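Local atomic coordinates of rhusiopathiae surface protein B (Erysipelothrix rhusiopathiae, PDB entry 3V10), a protein that probably binds collagen at the bacterial surface, this chain being the Ig-like collagen-binding part of a longer wall-anchored adhesin. Residues A269-S281 with H299-D311. Residues are numbered along the deposited sequence; the frame is centred on the assembly and turned at random.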
loop_
_atom_site.group_PDB
_atom_site.type_symbol
_atom_site.label_atom_id
_atom_site.label_comp_id
_atom_site.label_asym_id
_atom_site.label_seq_id
_atom_site.Cartn_x
_atom_site.Cartn_y
_atom_site.Cartn_z
ATOM N N ALA A 269 -4.749 5.694 -8.657
ATOM C CA ALA A 269 -6.060 5.074 -8.550
ATOM C C ALA A 269 -7.160 6.070 -8.906
ATOM O O ALA A 269 -7.086 7.243 -8.536
ATOM C CB ALA A 269 -6.270 4.551 -7.127
ATOM N N PHE A 270 -8.166 5.607 -9.644
ATOM C CA PHE A 270 -9.295 6.458 -9.996
ATOM C C PHE A 270 -10.581 5.776 -9.546
ATOM O O PHE A 270 -11.623 6.424 -9.428
ATOM C CB PHE A 270 -9.312 6.779 -11.496
ATOM C CG PHE A 270 -9.472 5.584 -12.383
ATOM C CD1 PHE A 270 -10.707 4.960 -12.526
ATOM C CD2 PHE A 270 -8.387 5.100 -13.107
ATOM C CE1 PHE A 270 -10.859 3.874 -13.382
ATOM C CE2 PHE A 270 -8.528 4.021 -13.961
ATOM C CZ PHE A 270 -9.762 3.405 -14.103
ATOM N N ASP A 271 -10.506 4.466 -9.301
ATOM C CA ASP A 271 -11.651 3.717 -8.786
ATOM C C ASP A 271 -11.300 3.484 -7.320
ATOM O O ASP A 271 -10.559 2.552 -6.990
ATOM C CB ASP A 271 -11.825 2.361 -9.484
ATOM C CG ASP A 271 -13.136 1.682 -9.110
ATOM O OD1 ASP A 271 -13.556 1.827 -7.946
ATOM O OD2 ASP A 271 -13.748 1.010 -9.968
ATOM N N LYS A 272 -11.828 4.338 -6.449
ATOM C CA LYS A 272 -11.571 4.283 -5.007
ATOM C C LYS A 272 -12.011 3.031 -4.272
ATOM O O LYS A 272 -11.532 2.759 -3.181
ATOM C CB LYS A 272 -12.227 5.505 -4.341
ATOM C CG LYS A 272 -11.667 5.917 -2.997
ATOM C CD LYS A 272 -10.312 6.593 -3.179
ATOM C CE LYS A 272 -10.278 7.669 -4.325
ATOM N NZ LYS A 272 -10.041 7.244 -5.761
ATOM N N LYS A 273 -12.926 2.278 -4.861
ATOM C CA LYS A 273 -13.455 1.092 -4.200
ATOM C C LYS A 273 -12.977 -0.276 -4.685
ATOM O O LYS A 273 -13.415 -1.308 -4.170
ATOM C CB LYS A 273 -14.988 1.139 -4.232
ATOM C CG LYS A 273 -15.577 2.274 -3.418
ATOM C CD LYS A 273 -15.316 2.070 -1.928
ATOM C CE LYS A 273 -16.028 3.114 -1.080
ATOM N NZ LYS A 273 -15.518 4.490 -1.341
ATOM N N LEU A 274 -12.088 -0.304 -5.668
ATOM C CA LEU A 274 -11.586 -1.583 -6.169
ATOM C C LEU A 274 -10.758 -2.255 -5.075
ATOM O O LEU A 274 -9.880 -1.624 -4.483
ATOM C CB LEU A 274 -10.733 -1.357 -7.424
ATOM C CG LEU A 274 -10.544 -2.554 -8.356
ATOM C CD1 LEU A 274 -11.888 -3.009 -8.899
ATOM C CD2 LEU A 274 -9.629 -2.153 -9.495
ATOM N N GLU A 275 -11.035 -3.527 -4.805
ATOM C CA GLU A 275 -10.321 -4.256 -3.771
ATOM C C GLU A 275 -8.808 -4.397 -3.982
ATOM O O GLU A 275 -8.043 -4.362 -3.023
ATOM C CB GLU A 275 -10.970 -5.616 -3.613
ATOM C CG GLU A 275 -12.480 -5.523 -3.433
ATOM C CD GLU A 275 -12.962 -6.152 -2.117
ATOM O OE1 GLU A 275 -14.057 -5.796 -1.597
ATOM O OE2 GLU A 275 -12.238 -7.026 -1.596
ATOM N N ASN A 276 -8.385 -4.557 -5.233
ATOM C CA ASN A 276 -6.954 -4.673 -5.546
ATOM C C ASN A 276 -6.619 -3.929 -6.836
ATOM O O ASN A 276 -7.443 -3.858 -7.743
ATOM C CB ASN A 276 -6.525 -6.140 -5.717
ATOM C CG ASN A 276 -6.920 -7.011 -4.546
ATOM O OD1 ASN A 276 -7.960 -7.670 -4.576
ATOM N ND2 ASN A 276 -6.099 -7.015 -3.507
ATOM N N TYR A 277 -5.416 -3.367 -6.908
ATOM C CA TYR A 277 -4.961 -2.659 -8.107
ATOM C C TYR A 277 -3.893 -3.560 -8.697
ATOM O O TYR A 277 -2.797 -3.674 -8.153
ATOM C CB TYR A 277 -4.385 -1.295 -7.735
ATOM C CG TYR A 277 -5.432 -0.373 -7.155
ATOM C CD1 TYR A 277 -6.403 0.213 -7.969
ATOM C CD2 TYR A 277 -5.495 -0.138 -5.783
ATOM C CE1 TYR A 277 -7.416 1.008 -7.429
ATOM C CE2 TYR A 277 -6.501 0.648 -5.235
ATOM C CZ TYR A 277 -7.456 1.217 -6.055
ATOM O OH TYR A 277 -8.446 1.991 -5.488
ATOM N N LYS A 278 -4.226 -4.205 -9.810
ATOM C CA LYS A 278 -3.318 -5.156 -10.435
ATOM C C LYS A 278 -2.466 -4.638 -11.580
ATOM O O LYS A 278 -2.728 -3.588 -12.156
ATOM C CB LYS A 278 -4.112 -6.362 -10.946
ATOM C CG LYS A 278 -5.054 -6.977 -9.925
ATOM C CD LYS A 278 -5.802 -8.166 -10.516
ATOM C CE LYS A 278 -6.811 -8.731 -9.525
ATOM N NZ LYS A 278 -7.893 -7.760 -9.227
ATOM N N ASN A 279 -1.441 -5.421 -11.902
ATOM C CA ASN A 279 -0.539 -5.126 -12.998
ATOM C C ASN A 279 0.004 -6.473 -13.453
ATOM O O ASN A 279 0.479 -7.264 -12.638
ATOM C CB ASN A 279 0.609 -4.229 -12.539
ATOM C CG ASN A 279 1.498 -3.798 -13.685
ATOM O OD1 ASN A 279 1.019 -3.312 -14.709
ATOM N ND2 ASN A 279 2.798 -3.969 -13.519
ATOM N N SER A 280 -0.084 -6.742 -14.747
ATOM C CA SER A 280 0.415 -8.003 -15.270
ATOM C C SER A 280 1.393 -7.682 -16.386
ATOM O O SER A 280 1.285 -6.639 -17.022
ATOM C CB SER A 280 -0.740 -8.862 -15.795
ATOM O OG SER A 280 -1.402 -8.256 -16.893
ATOM N N SER A 281 2.365 -8.556 -16.602
ATOM C CA SER A 281 3.340 -8.324 -17.661
ATOM C C SER A 281 3.832 -9.637 -18.247
ATOM O O SER A 281 3.728 -10.691 -17.611
ATOM C CB SER A 281 4.529 -7.509 -17.129
ATOM O OG SER A 281 5.309 -8.248 -16.195
ATOM N N HIS A 299 3.813 -15.433 -10.996
ATOM C CA HIS A 299 4.051 -14.873 -9.670
ATOM C C HIS A 299 5.199 -13.873 -9.718
ATOM O O HIS A 299 5.316 -13.006 -8.851
ATOM C CB HIS A 299 4.263 -15.971 -8.599
ATOM C CG HIS A 299 5.449 -16.858 -8.824
ATOM N ND1 HIS A 299 6.749 -16.424 -8.670
ATOM C CD2 HIS A 299 5.527 -18.176 -9.127
ATOM C CE1 HIS A 299 7.575 -17.436 -8.867
ATOM N NE2 HIS A 299 6.859 -18.511 -9.146
ATOM N N TYR A 300 6.024 -13.969 -10.760
ATOM C CA TYR A 300 7.136 -13.041 -10.953
ATOM C C TYR A 300 6.733 -11.849 -11.823
ATOM O O TYR A 300 7.112 -10.711 -11.541
ATOM C CB TYR A 300 8.316 -13.711 -11.659
ATOM C CG TYR A 300 9.118 -14.673 -10.834
ATOM C CD1 TYR A 300 9.452 -14.382 -9.513
ATOM C CD2 TYR A 300 9.602 -15.851 -11.395
ATOM C CE1 TYR A 300 10.254 -15.243 -8.768
ATOM C CE2 TYR A 300 10.407 -16.720 -10.661
ATOM C CZ TYR A 300 10.729 -16.408 -9.350
ATOM O OH TYR A 300 11.527 -17.260 -8.621
ATOM N N THR A 301 5.976 -12.119 -12.883
ATOM C CA THR A 301 5.579 -11.070 -13.829
ATOM C C THR A 301 4.327 -10.264 -13.505
ATOM O O THR A 301 4.112 -9.198 -14.088
ATOM C CB THR A 301 5.398 -11.660 -15.237
ATOM O OG1 THR A 301 4.205 -12.454 -15.277
ATOM C CG2 THR A 301 6.594 -12.544 -15.592
ATOM N N ASP A 302 3.502 -10.770 -12.592
ATOM C CA ASP A 302 2.261 -10.086 -12.214
ATOM C C ASP A 302 2.228 -9.796 -10.722
ATOM O O ASP A 302 2.758 -10.569 -9.923
ATOM C CB ASP A 302 1.027 -10.952 -12.505
ATOM C CG ASP A 302 0.938 -11.417 -13.939
ATOM O OD1 ASP A 302 1.707 -10.940 -14.798
ATOM O OD2 ASP A 302 0.068 -12.278 -14.202
ATOM N N THR A 303 1.586 -8.697 -10.343
ATOM C CA THR A 303 1.462 -8.379 -8.931
ATOM C C THR A 303 0.304 -7.413 -8.709
ATOM O O THR A 303 -0.407 -7.053 -9.647
ATOM C CB THR A 303 2.773 -7.799 -8.366
ATOM O OG1 THR A 303 2.752 -7.895 -6.938
ATOM C CG2 THR A 303 2.936 -6.346 -8.756
ATOM N N SER A 304 0.092 -7.013 -7.464
ATOM C CA SER A 304 -0.996 -6.102 -7.172
ATOM C C SER A 304 -0.802 -5.448 -5.822
ATOM O O SER A 304 0.017 -5.888 -5.013
ATOM C CB SER A 304 -2.324 -6.853 -7.187
ATOM O OG SER A 304 -2.367 -7.816 -6.151
ATOM N N VAL A 305 -1.559 -4.382 -5.601
ATOM C CA VAL A 305 -1.516 -3.647 -4.349
ATOM C C VAL A 305 -2.931 -3.653 -3.787
ATOM O O VAL A 305 -3.886 -3.286 -4.476
ATOM C CB VAL A 305 -1.052 -2.178 -4.563
ATOM C CG1 VAL A 305 -0.987 -1.444 -3.224
ATOM C CG2 VAL A 305 0.313 -2.156 -5.232
ATOM N N VAL A 306 -3.072 -4.094 -2.542
ATOM C CA VAL A 306 -4.381 -4.122 -1.909
ATOM C C VAL A 306 -4.806 -2.678 -1.678
ATOM O O VAL A 306 -3.974 -1.827 -1.359
ATOM C CB VAL A 306 -4.332 -4.877 -0.558
ATOM C CG1 VAL A 306 -5.680 -4.799 0.135
ATOM C CG2 VAL A 306 -3.962 -6.335 -0.798
ATOM N N ASN A 307 -6.095 -2.411 -1.865
ATOM C CA ASN A 307 -6.659 -1.073 -1.686
ATOM C C ASN A 307 -6.097 -0.429 -0.427
ATOM O O ASN A 307 -6.222 -0.970 0.673
ATOM C CB ASN A 307 -8.188 -1.153 -1.606
ATOM C CG ASN A 307 -8.842 0.212 -1.546
ATOM O OD1 ASN A 307 -8.658 0.955 -0.586
ATOM N ND2 ASN A 307 -9.611 0.551 -2.578
ATOM N N MET A 308 -5.490 0.741 -0.596
ATOM C CA MET A 308 -4.869 1.438 0.519
ATOM C C MET A 308 -5.618 2.663 1.042
ATOM O O MET A 308 -5.064 3.447 1.821
ATOM C CB MET A 308 -3.430 1.817 0.136
ATOM C CG MET A 308 -3.257 2.701 -1.114
ATOM S SD MET A 308 -3.511 1.958 -2.783
ATOM C CE MET A 308 -4.476 3.248 -3.472
ATOM N N PHE A 309 -6.877 2.817 0.642
ATOM C CA PHE A 309 -7.682 3.962 1.073
ATOM C C PHE A 309 -8.420 3.749 2.391
ATOM O O PHE A 309 -8.973 2.680 2.645
ATOM C CB PHE A 309 -8.714 4.321 -0.004
ATOM C CG PHE A 309 -8.122 4.952 -1.237
ATOM C CD1 PHE A 309 -7.663 6.268 -1.211
ATOM C CD2 PHE A 309 -8.049 4.244 -2.430
ATOM C CE1 PHE A 309 -7.141 6.871 -2.362
ATOM C CE2 PHE A 309 -7.529 4.834 -3.587
ATOM C CZ PHE A 309 -7.076 6.152 -3.553
ATOM N N ASP A 310 -8.426 4.781 3.227
ATOM C CA ASP A 310 -9.148 4.721 4.490
ATOM C C ASP A 310 -10.581 5.075 4.141
ATOM O O ASP A 310 -10.828 5.797 3.178
ATOM C CB ASP A 310 -8.602 5.759 5.476
ATOM C CG ASP A 310 -7.154 5.518 5.824
ATOM O OD1 ASP A 310 -6.884 4.519 6.516
ATOM O OD2 ASP A 310 -6.285 6.316 5.401
ATOM N N ASP A 311 -11.532 4.551 4.897
ATOM C CA ASP A 311 -12.924 4.881 4.640
ATOM C C ASP A 311 -13.682 4.830 5.950
ATOM O O ASP A 311 -13.246 4.188 6.906
ATOM C CB ASP A 311 -13.535 3.930 3.599
ATOM C CG ASP A 311 -13.624 2.502 4.082
ATOM O OD1 ASP A 311 -14.391 2.239 5.033
ATOM O OD2 ASP A 311 -12.931 1.638 3.505
#
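Tyr277 and Val305 form a hydrogen-bonded antiparallel pair in a beta sheet of the Ig-like collagen-binding region, where strand 276-281 runs beside strand 303-306. Tyr277 N reaches Val305 O at 2.9 Å, and Asn279 and Thr303 repeat the pairing. The tight part lies where 303-306 leaves the sheet. Asn307 extends CG away from its own N (chi1 -175°) and lays its amide toward the turn 271-274, and ND2 gives one bond to Lys272 O and another to Leu274 O, at 3.0 and 2.9 Å. Both acceptors lie in the amide plane, which fixes its rotation, while OD1 takes Phe309 N in an Asx turn. The buried Tyr277 ring meets Met308 CE obliquely at CE2 (3.7 Å); its hydroxyl donates to Asp271 O and also sits at the edge of the Phe309 ring. Ala269 CB borders that edge too. The side of Asn276, Lys278, Ser304 and Val306 is looser: Lys278 meets Ser304 CB with CA and CG, at 3.8 Å from CA, and the rest of its chain runs off from Ser304 into solvent. Past the last bridge, Asn279 with Thr303, Ser281 OG donates to Thr301 O, in the carbonyl plane, at 2.6 Å.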